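Local coordinates for extracellular fatty acid-binding protein (Gallus gallus, PDB 3SAO), which binds bacterial ferric siderophores, long-chain fatty acids and lysophosphatidic acid as a siderocalin-type lipocalin and may thereby act as an antibacterial factor, at residues G10-V15 against A36-L41; Y94-A99 against H109-Y114; K30-M35 against V144-A149. All coordinates share one frame; numbering follows the deposited sequence.

Contact 1 of 3, residues G10-V15 against A36-L41. With NKN ((2R)-2-hydroxy-3-(phosphonooxy)propyl tetradecanoate), chain C.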
loop_
_atom_site.group_PDB
_atom_site.type_symbol
_atom_site.label_atom_id
_atom_site.label_comp_id
_atom_site.label_asym_id
_atom_site.label_seq_id
_atom_site.Cartn_x
_atom_site.Cartn_y
_atom_site.Cartn_z
ATOM N N GLY A 10 11.223 -7.620 1.505
ATOM C CA GLY A 10 11.764 -6.769 2.547
ATOM C C GLY A 10 10.945 -5.532 2.753
ATOM O O GLY A 10 9.722 -5.527 2.559
ATOM N N LYS A 11 11.604 -4.496 3.248
ATOM C CA LYS A 11 10.926 -3.329 3.810
ATOM C C LYS A 11 10.549 -2.301 2.739
ATOM O O LYS A 11 11.358 -1.978 1.848
ATOM C CB LYS A 11 11.837 -2.677 4.864
ATOM C CG LYS A 11 11.259 -1.431 5.498
ATOM C CD LYS A 11 12.312 -0.809 6.430
ATOM C CE LYS A 11 11.847 0.388 7.191
ATOM N NZ LYS A 11 12.840 0.786 8.279
ATOM N N TRP A 12 9.288 -1.879 2.777
ATOM C CA TRP A 12 8.730 -0.847 1.898
ATOM C C TRP A 12 7.968 0.179 2.736
ATOM O O TRP A 12 7.622 -0.084 3.889
ATOM C CB TRP A 12 7.766 -1.470 0.904
ATOM C CG TRP A 12 8.382 -2.337 -0.146
ATOM C CD1 TRP A 12 8.739 -3.673 -0.033
ATOM C CD2 TRP A 12 8.796 -1.928 -1.462
ATOM N NE1 TRP A 12 9.343 -4.096 -1.199
ATOM C CE2 TRP A 12 9.373 -3.058 -2.095
ATOM C CE3 TRP A 12 8.683 -0.731 -2.187
ATOM C CZ2 TRP A 12 9.825 -3.026 -3.426
ATOM C CZ3 TRP A 12 9.164 -0.694 -3.503
ATOM C CH2 TRP A 12 9.719 -1.840 -4.108
ATOM N N TYR A 13 7.688 1.337 2.140
ATOM C CA TYR A 13 6.785 2.320 2.697
ATOM C C TYR A 13 5.679 2.600 1.699
ATOM O O TYR A 13 5.926 2.592 0.513
ATOM C CB TYR A 13 7.524 3.627 2.924
ATOM C CG TYR A 13 8.693 3.548 3.864
ATOM C CD1 TYR A 13 9.976 3.312 3.390
ATOM C CD2 TYR A 13 8.515 3.746 5.224
ATOM C CE1 TYR A 13 11.066 3.257 4.262
ATOM C CE2 TYR A 13 9.585 3.689 6.098
ATOM C CZ TYR A 13 10.864 3.483 5.620
ATOM O OH TYR A 13 11.936 3.467 6.500
ATOM N N ILE A 14 4.461 2.781 2.184
ATOM C CA ILE A 14 3.361 3.279 1.399
ATOM C C ILE A 14 3.330 4.796 1.598
ATOM O O ILE A 14 3.106 5.285 2.701
ATOM C CB ILE A 14 2.081 2.634 1.815
ATOM C CG1 ILE A 14 2.225 1.106 1.722
ATOM C CG2 ILE A 14 0.898 3.172 0.959
ATOM C CD1 ILE A 14 1.065 0.307 2.268
ATOM N N VAL A 15 3.611 5.522 0.522
ATOM C CA VAL A 15 3.977 6.937 0.634
ATOM C C VAL A 15 2.931 7.839 -0.018
ATOM O O VAL A 15 2.948 9.053 0.180
ATOM C CB VAL A 15 5.395 7.227 0.055
ATOM C CG1 VAL A 15 6.427 6.353 0.732
ATOM C CG2 VAL A 15 5.418 7.052 -1.491
ATOM N N ALA A 36 5.650 -1.293 5.557
ATOM C CA ALA A 36 5.267 -2.638 5.143
ATOM C C ALA A 36 6.501 -3.549 5.059
ATOM O O ALA A 36 7.629 -3.102 4.808
ATOM C CB ALA A 36 4.511 -2.593 3.829
ATOM N N ARG A 37 6.298 -4.834 5.280
ATOM C CA ARG A 37 7.301 -5.817 4.873
ATOM C C ARG A 37 6.673 -6.888 4.007
ATOM O O ARG A 37 5.644 -7.445 4.367
ATOM C CB ARG A 37 7.971 -6.469 6.091
ATOM C CG ARG A 37 9.112 -7.377 5.680
ATOM C CD ARG A 37 9.613 -8.215 6.829
ATOM N NE ARG A 37 10.550 -7.522 7.713
ATOM C CZ ARG A 37 10.301 -7.246 8.998
ATOM N NH1 ARG A 37 9.108 -7.514 9.528
ATOM N NH2 ARG A 37 11.231 -6.684 9.767
ATOM N N ILE A 38 7.343 -7.221 2.913
ATOM C CA ILE A 38 6.865 -8.255 2.000
ATOM C C ILE A 38 7.737 -9.487 2.143
ATOM O O ILE A 38 8.978 -9.357 2.076
ATOM C CB ILE A 38 6.959 -7.755 0.530
ATOM C CG1 ILE A 38 6.125 -6.494 0.322
ATOM C CG2 ILE A 38 6.509 -8.846 -0.418
ATOM C CD1 ILE A 38 6.148 -5.992 -1.122
ATOM N N SER A 39 7.089 -10.659 2.294
ATOM C CA SER A 39 7.730 -11.965 2.366
ATOM C C SER A 39 7.050 -12.945 1.405
ATOM O O SER A 39 5.828 -12.932 1.276
ATOM C CB SER A 39 7.594 -12.537 3.768
ATOM O OG SER A 39 7.992 -11.574 4.734
ATOM N N PHE A 40 7.844 -13.759 0.721
ATOM C CA PHE A 40 7.328 -14.697 -0.267
ATOM C C PHE A 40 7.218 -16.093 0.340
ATOM O O PHE A 40 8.045 -16.484 1.161
ATOM C CB PHE A 40 8.222 -14.703 -1.508
ATOM C CG PHE A 40 8.067 -13.451 -2.354
ATOM C CD1 PHE A 40 9.057 -12.480 -2.379
ATOM C CD2 PHE A 40 6.890 -13.213 -3.054
ATOM C CE1 PHE A 40 8.908 -11.320 -3.132
ATOM C CE2 PHE A 40 6.727 -12.051 -3.811
ATOM C CZ PHE A 40 7.738 -11.096 -3.838
ATOM N N LEU A 41 6.152 -16.805 -0.014
ATOM C CA LEU A 41 6.169 -18.269 0.074
ATOM C C LEU A 41 6.086 -18.840 -1.313
ATOM O O LEU A 41 5.064 -18.725 -1.999
ATOM C CB LEU A 41 5.023 -18.807 0.920
ATOM C CG LEU A 41 5.122 -20.270 1.358
ATOM C CD1 LEU A 41 6.283 -20.498 2.308
ATOM C CD2 LEU A 41 3.818 -20.721 1.983
HETATM O OAA NKN C . -2.981 -4.265 -0.272
HETATM O OAB NKN C . -2.845 -2.398 -1.733
HETATM P PAC NKN C . -2.006 -3.295 -0.868
HETATM O OAD NKN C . -1.090 -2.598 0.107
HETATM O OAE NKN C . 5.329 -3.849 -3.741
HETATM O OAF NKN C . -1.035 -4.111 -1.844
HETATM C CAG NKN C . -0.015 -5.039 -1.458
HETATM C CAH NKN C . 0.903 -5.356 -2.634
HETATM C CAI NKN C . 2.418 -5.230 -2.392
HETATM O OAJ NKN C . 3.075 -4.560 -3.490
HETATM C CAK NKN C . 4.473 -4.718 -3.918
HETATM C CAL NKN C . 4.874 -5.952 -4.681
HETATM C CAM NKN C . 5.392 -5.537 -6.051
HETATM C CAN NKN C . 5.496 -6.715 -7.012
HETATM C CAO NKN C . 4.890 -7.991 -6.429
HETATM O OAY NKN C . 0.638 -6.717 -2.987
#

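Contact 2 of 3, residues Y94-A99 against H109-Y114. With NKN ((2R)-2-hydroxy-3-(phosphonooxy)propyl tetradecanoate), chain C.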
loop_
_atom_site.group_PDB
_atom_site.type_symbol
_atom_site.label_atom_id
_atom_site.label_comp_id
_atom_site.label_asym_id
_atom_site.label_seq_id
_atom_site.Cartn_x
_atom_site.Cartn_y
_atom_site.Cartn_z
ATOM N N TYR A 94 10.117 1.382 -6.417
ATOM C CA TYR A 94 8.741 1.825 -6.268
ATOM C C TYR A 94 7.793 0.817 -6.913
ATOM O O TYR A 94 8.220 -0.000 -7.744
ATOM C CB TYR A 94 8.548 3.212 -6.931
ATOM C CG TYR A 94 8.450 3.100 -8.440
ATOM C CD1 TYR A 94 9.592 2.931 -9.202
ATOM C CD2 TYR A 94 7.228 2.993 -9.070
ATOM C CE1 TYR A 94 9.527 2.752 -10.559
ATOM C CE2 TYR A 94 7.147 2.812 -10.423
ATOM C CZ TYR A 94 8.313 2.690 -11.168
ATOM O OH TYR A 94 8.297 2.473 -12.518
ATOM N N ALA A 95 6.507 0.908 -6.581
ATOM C CA ALA A 95 5.456 0.196 -7.287
ATOM C C ALA A 95 4.133 0.958 -7.116
ATOM O O ALA A 95 3.839 1.457 -6.035
ATOM C CB ALA A 95 5.285 -1.203 -6.767
ATOM N N VAL A 96 3.332 0.961 -8.173
ATOM C CA VAL A 96 1.979 1.507 -8.168
ATOM C C VAL A 96 0.965 0.364 -8.177
ATOM O O VAL A 96 0.947 -0.463 -9.077
ATOM C CB VAL A 96 1.723 2.438 -9.354
ATOM C CG1 VAL A 96 0.290 3.035 -9.267
ATOM C CG2 VAL A 96 2.764 3.524 -9.392
ATOM N N ILE A 97 0.137 0.321 -7.139
ATOM C CA ILE A 97 -0.761 -0.800 -6.874
ATOM C C ILE A 97 -2.173 -0.277 -6.903
ATOM O O ILE A 97 -2.490 0.757 -6.291
ATOM C CB ILE A 97 -0.543 -1.406 -5.447
ATOM C CG1 ILE A 97 0.895 -1.837 -5.263
ATOM C CG2 ILE A 97 -1.512 -2.589 -5.194
ATOM C CD1 ILE A 97 1.337 -2.827 -6.237
ATOM N N PHE A 98 -3.049 -0.984 -7.577
ATOM C CA PHE A 98 -4.444 -0.596 -7.532
ATOM C C PHE A 98 -5.195 -1.716 -6.806
ATOM O O PHE A 98 -5.118 -2.870 -7.216
ATOM C CB PHE A 98 -4.983 -0.391 -8.933
ATOM C CG PHE A 98 -6.415 0.037 -8.970
ATOM C CD1 PHE A 98 -6.766 1.359 -8.701
ATOM C CD2 PHE A 98 -7.415 -0.858 -9.268
ATOM C CE1 PHE A 98 -8.101 1.769 -8.722
ATOM C CE2 PHE A 98 -8.742 -0.440 -9.306
ATOM C CZ PHE A 98 -9.074 0.872 -9.014
ATOM N N ALA A 99 -5.917 -1.346 -5.756
ATOM C CA ALA A 99 -6.624 -2.282 -4.885
ATOM C C ALA A 99 -8.128 -2.146 -5.002
ATOM O O ALA A 99 -8.654 -1.043 -5.028
ATOM C CB ALA A 99 -6.211 -2.055 -3.449
ATOM N N HIS A 109 -12.207 1.130 -3.909
ATOM C CA HIS A 109 -10.991 1.130 -4.677
ATOM C C HIS A 109 -10.030 2.114 -4.045
ATOM O O HIS A 109 -10.447 3.132 -3.478
ATOM C CB HIS A 109 -11.217 1.515 -6.157
ATOM C CG HIS A 109 -12.231 0.668 -6.871
ATOM N ND1 HIS A 109 -11.933 -0.577 -7.387
ATOM C CD2 HIS A 109 -13.515 0.923 -7.222
ATOM C CE1 HIS A 109 -13.003 -1.065 -7.995
ATOM N NE2 HIS A 109 -13.973 -0.169 -7.924
ATOM N N MET A 110 -8.749 1.792 -4.130
ATOM C CA MET A 110 -7.698 2.731 -3.741
ATOM C C MET A 110 -6.440 2.439 -4.527
ATOM O O MET A 110 -6.128 1.300 -4.812
ATOM C CB MET A 110 -7.410 2.636 -2.246
ATOM C CG MET A 110 -6.475 3.745 -1.746
ATOM S SD MET A 110 -6.353 3.741 0.031
ATOM C CE MET A 110 -7.980 4.351 0.513
ATOM N N MET A 111 -5.727 3.481 -4.898
ATOM C CA MET A 111 -4.409 3.353 -5.441
ATOM C C MET A 111 -3.415 3.647 -4.355
ATOM O O MET A 111 -3.599 4.603 -3.578
ATOM C CB MET A 111 -4.220 4.332 -6.581
ATOM C CG MET A 111 -5.015 3.968 -7.774
ATOM S SD MET A 111 -4.653 5.018 -9.199
ATOM C CE MET A 111 -2.878 4.905 -9.410
ATOM N N ARG A 112 -2.334 2.884 -4.344
ATOM C CA ARG A 112 -1.246 3.100 -3.400
ATOM C C ARG A 112 0.141 3.171 -4.096
ATOM O O ARG A 112 0.398 2.499 -5.067
ATOM C CB ARG A 112 -1.238 1.994 -2.354
ATOM C CG ARG A 112 -2.510 1.818 -1.589
ATOM C CD ARG A 112 -2.350 0.760 -0.513
ATOM N NE ARG A 112 -3.445 0.867 0.438
ATOM C CZ ARG A 112 -4.630 0.288 0.298
ATOM N NH1 ARG A 112 -4.868 -0.507 -0.732
ATOM N NH2 ARG A 112 -5.581 0.518 1.190
ATOM N N LEU A 113 1.025 4.031 -3.610
ATOM C CA LEU A 113 2.406 4.061 -4.094
ATOM C C LEU A 113 3.320 3.497 -3.012
ATOM O O LEU A 113 3.444 4.078 -1.925
ATOM C CB LEU A 113 2.829 5.496 -4.434
ATOM C CG LEU A 113 4.263 5.761 -4.861
ATOM C CD1 LEU A 113 4.669 4.932 -6.116
ATOM C CD2 LEU A 113 4.429 7.293 -5.092
ATOM N N TYR A 114 3.946 2.370 -3.316
ATOM C CA TYR A 114 5.015 1.789 -2.524
ATOM C C TYR A 114 6.364 2.411 -2.927
ATOM O O TYR A 114 6.659 2.550 -4.113
ATOM C CB TYR A 114 5.055 0.268 -2.727
ATOM C CG TYR A 114 4.026 -0.494 -1.928
ATOM C CD1 TYR A 114 4.420 -1.369 -0.911
ATOM C CD2 TYR A 114 2.681 -0.374 -2.189
ATOM C CE1 TYR A 114 3.493 -2.062 -0.154
ATOM C CE2 TYR A 114 1.725 -1.082 -1.410
ATOM C CZ TYR A 114 2.158 -1.912 -0.401
ATOM O OH TYR A 114 1.279 -2.589 0.393
HETATM O OAA NKN C . -2.981 -4.265 -0.272
HETATM O OAB NKN C . -2.845 -2.398 -1.733
HETATM P PAC NKN C . -2.006 -3.295 -0.868
HETATM O OAD NKN C . -1.090 -2.598 0.107
HETATM O OAE NKN C . 5.329 -3.849 -3.741
HETATM O OAF NKN C . -1.035 -4.111 -1.844
HETATM C CAG NKN C . -0.015 -5.039 -1.458
HETATM C CAH NKN C . 0.903 -5.356 -2.634
HETATM C CAI NKN C . 2.418 -5.230 -2.392
HETATM O OAJ NKN C . 3.075 -4.560 -3.490
HETATM C CAK NKN C . 4.473 -4.718 -3.918
HETATM C CAL NKN C . 4.874 -5.952 -4.681
HETATM C CAM NKN C . 5.392 -5.537 -6.051
HETATM C CAN NKN C . 5.496 -6.715 -7.012
HETATM C CAO NKN C . 4.890 -7.991 -6.429
HETATM O OAY NKN C . 0.638 -6.717 -2.987
#

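Contact 3 of 3, residues K30-M35 against V144-A149. Unlike the reference sequence in segment 144-149: Ala149 (reference Glu).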
loop_
_atom_site.group_PDB
_atom_site.type_symbol
_atom_site.label_atom_id
_atom_site.label_comp_id
_atom_site.label_asym_id
_atom_site.label_seq_id
_atom_site.Cartn_x
_atom_site.Cartn_y
_atom_site.Cartn_z
ATOM N N LYS A 30 -5.215 13.325 8.021
ATOM C CA LYS A 30 -4.742 12.705 9.262
ATOM C C LYS A 30 -3.793 11.538 9.009
ATOM O O LYS A 30 -3.118 11.068 9.930
ATOM C CB LYS A 30 -5.927 12.185 10.069
ATOM N N MET A 31 -3.731 11.082 7.761
ATOM C CA MET A 31 -3.093 9.822 7.442
ATOM C C MET A 31 -1.580 9.986 7.372
ATOM O O MET A 31 -1.063 11.062 7.039
ATOM C CB MET A 31 -3.643 9.281 6.121
ATOM C CG MET A 31 -5.119 8.899 6.180
ATOM S SD MET A 31 -5.717 8.114 4.645
ATOM C CE MET A 31 -7.457 7.898 5.040
ATOM N N LYS A 32 -0.886 8.948 7.807
ATOM C CA LYS A 32 0.577 8.930 7.851
ATOM C C LYS A 32 1.083 7.764 7.024
ATOM O O LYS A 32 0.364 6.788 6.794
ATOM C CB LYS A 32 1.082 8.751 9.274
ATOM C CG LYS A 32 0.638 9.832 10.236
ATOM C CD LYS A 32 1.086 11.211 9.784
ATOM C CE LYS A 32 1.212 12.174 10.973
ATOM N NZ LYS A 32 -0.027 12.231 11.773
ATOM N N MET A 33 2.352 7.842 6.667
ATOM C CA MET A 33 3.046 6.794 5.956
ATOM C C MET A 33 2.982 5.442 6.661
ATOM O O MET A 33 3.082 5.343 7.890
ATOM C CB MET A 33 4.506 7.214 5.758
ATOM C CG MET A 33 5.265 6.486 4.704
ATOM S SD MET A 33 6.956 7.127 4.510
ATOM C CE MET A 33 6.698 8.773 3.900
ATOM N N VAL A 34 2.685 4.421 5.872
ATOM C CA VAL A 34 2.572 3.050 6.379
ATOM C C VAL A 34 3.852 2.280 6.084
ATOM O O VAL A 34 4.351 2.306 4.956
ATOM C CB VAL A 34 1.392 2.363 5.728
ATOM C CG1 VAL A 34 1.246 0.911 6.232
ATOM C CG2 VAL A 34 0.158 3.169 6.005
ATOM N N MET A 35 4.395 1.616 7.094
ATOM C CA MET A 35 5.533 0.724 6.869
ATOM C C MET A 35 5.004 -0.675 6.528
ATOM O O MET A 35 3.984 -1.140 7.050
ATOM C CB MET A 35 6.506 0.695 8.062
ATOM C CG MET A 35 7.809 -0.007 7.776
ATOM S SD MET A 35 8.827 -0.319 9.232
ATOM C CE MET A 35 9.052 1.366 9.821
ATOM N N VAL A 144 -0.252 12.657 -0.257
ATOM C CA VAL A 144 1.140 12.325 -0.069
ATOM C C VAL A 144 1.310 12.249 1.453
ATOM O O VAL A 144 1.015 13.203 2.148
ATOM C CB VAL A 144 2.038 13.382 -0.682
ATOM C CG1 VAL A 144 3.512 13.072 -0.374
ATOM C CG2 VAL A 144 1.771 13.510 -2.195
ATOM N N LEU A 145 1.666 11.068 1.963
ATOM C CA LEU A 145 1.620 10.775 3.393
ATOM C C LEU A 145 2.858 11.290 4.140
ATOM O O LEU A 145 3.948 10.894 3.799
ATOM C CB LEU A 145 1.507 9.264 3.596
ATOM C CG LEU A 145 0.244 8.626 3.002
ATOM C CD1 LEU A 145 0.185 7.115 3.174
ATOM C CD2 LEU A 145 -0.976 9.334 3.620
ATOM N N PRO A 146 2.667 12.102 5.209
ATOM C CA PRO A 146 3.768 12.518 6.073
ATOM C C PRO A 146 4.456 11.301 6.719
ATOM O O PRO A 146 3.799 10.281 6.982
ATOM C CB PRO A 146 3.081 13.448 7.105
ATOM C CG PRO A 146 1.791 13.898 6.419
ATOM C CD PRO A 146 1.388 12.692 5.630
ATOM N N SER A 147 5.776 11.376 6.860
ATOM C CA SER A 147 6.566 10.325 7.506
ATOM C C SER A 147 6.148 10.153 8.939
ATOM O O SER A 147 5.715 11.105 9.604
ATOM C CB SER A 147 8.061 10.669 7.492
ATOM O OG SER A 147 8.343 11.731 8.410
ATOM N N GLN A 148 6.385 8.961 9.466
ATOM C CA GLN A 148 6.148 8.744 10.875
ATOM C C GLN A 148 7.212 7.762 11.354
ATOM O O GLN A 148 7.580 6.840 10.630
ATOM C CB GLN A 148 4.754 8.167 11.087
ATOM C CG GLN A 148 4.514 6.878 10.300
ATOM C CD GLN A 148 4.777 5.621 11.112
ATOM O OE1 GLN A 148 5.155 5.681 12.290
ATOM N NE2 GLN A 148 4.565 4.480 10.486
ATOM N N ALA A 149 7.664 7.935 12.580
ATOM C CA ALA A 149 8.764 7.118 13.066
ATOM C C ALA A 149 8.390 6.284 14.286
ATOM O O ALA A 149 9.260 5.644 14.873
ATOM C CB ALA A 149 9.966 8.007 13.360
#

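Contact 1 of 3, residues G10-V15 against A36-L41
The indole of Trp12 has the ester carbonyl oxygen OAE of the bound lysophosphatidate over one face. Ile38 reaches the pyrrole part of the ring at a slant, with its CD1 3.6 Å from Trp12 CD1 and 3.7 Å from Trp12 NE1. Ile38 CG1 lies anti to its own carbonyl carbon (chi1 -59°). This, with an extended chi2, carries CD1 to the indole and to the ligand, where it is 3.5 Å from NKN OAE. The other branch of Ile38, CG2, lies above one face of the Phe40 ring, offset toward its rim. Gly10, Lys11 and Trp12 form the G-x-W signature of lipocalins, on the first strand of the barrel. Arg116 packs on Trp12, as the equivalent arginine does in many lipocalins, and also bonds Lys11 O. The indole NE1 is bonded to Val8 O. Gly10 and Trp12 each exchange two backbone hydrogen bonds with the antiparallel strand, Gly10 with Ile38 and Trp12 with Ala36. Between these pairs Lys11 stands beside Arg37, on the face away from Trp12 and Ile38. Arg37 CG lies 3.7 Å from Gly10 O, and the Arg37 guanidinium bonds Asp154 O.

Contact 2 of 3, residues Y94-A99 against H109-Y114
Strands 94-99 and 109-114 run antiparallel at 167°, and six backbone hydrogen bonds join Ala95 to Tyr114, Ile97 to Arg112 and Ala99 to Met110. The side chains of these pairs share one face. Tyr114 lays a ring face under the ligand, with NKN OAJ 4.0 Å above the ring plane, over its centre. Phosphate oxygen OAD lies in the ring plane at the hydroxyl end. The Tyr114 OH to OAD bond is modelled so short that its exact length is doubtful. Arg112 is extended from CG to NE, and its NH1 donates a bent bond (131°) to NKN OAB over 2.9 Å. Ala99 CB meets the guanidinium edge in plane, 3.4 Å from Arg112 NH1. Ile97 CG1 packs 3.8 Å from Tyr114 CD2.

On the other face, Met111 CG comes in the plane of the Phe98 ring, 3.3 Å from Phe98 CD1. The Phe98 and His109 rings are nearly parallel (18°) but slid apart. His109 ND1 is bonded to Thr100. Phe128 of helix 122-133 packs on Val96 and Leu113. Lys82 also bonds the ligand. With Arg112 it probably makes a cationic site for the phosphate, and both bind enterobactin too, as befits a siderocalin calyx.

Contact 3 of 3, residues K30-M35 against V144-A149
Met33 and Pro146 are tied by a straight backbone hydrogen bond, Met33 N to Pro146 O, 2.9 Å long with 169° at the hydrogen. The donor comes nearly along the C=O axis. A second bond runs the other way across the contact. Gln148 NE2 donates a hydrogen bond to Met33 O over 3.1 Å, and that oxygen lies close to the plane of the amide. Gln148 CG stands between its backbone N and carbonyl carbon (chi1 56°), and the chain bends at the next bond, which turns the amide to Met33. Met33 thus has both its N and its O held by the segment 144-149.

Van der Waals contacts flank these bonds, several of them against backbone carbonyls. Leu145 forks over the loop: CD2 lies 3.7 Å from Met31 CB, while CD1 lies 3.6 Å from Lys32 O. The Pro146 ring sets its CD against Met31 O at 3.3 Å. The aliphatic part of Lys32 passes Pro146 at about a right angle, with Lys32 CD 4.0 Å from Pro146 CB. Met33 CB rests 3.4 Å from Pro146 O, beside the backbone bond. Met33 is bent at its last torsion (chi3 -66°), which brings CE within 3.5 Å of Leu145 O.

Further out, the first barrel strand positions both segments: Val15 bonds the backbone of Leu145 and Ile14 that of Val34, while Met33 packs on Tyr13 and Val15. The other end of the Gln148 amide is fixed as well, since OE1 accepts a bond from Cys151 N, and Cys151 forms a disulfide with Cys58, just before strand 59-66. The chain after the last short strand is thereby laid across the approach to strand 34-41 and then pinned to the barrel wall. A C-terminal segment fastened to the barrel by a disulfide is a common feature of lipocalins.

How the contacts relate
Contact 2 is the most buried of the three, and its pocket side is both apolar and cationic. Contact 1 is partly buried and reaches the same ligand near its ester, whereas contact 2 also grips the phosphate. Both are regular antiparallel pairings in one sheet, where strands 10-18 and 106-115 are neighbours. Contact 3 lies nearer the surface, away from the ligand. There a loop leading into strand 34-41 meets the loop after strand 142-144, and only two hydrogen bonds cross, one of them from a side chain. Contacts 1 and 3 share strand 34-41 and adjoin through strand 10-18. Contacts 2 and 3 do not touch; contact 2 lies in the chain between the segments of contact 3.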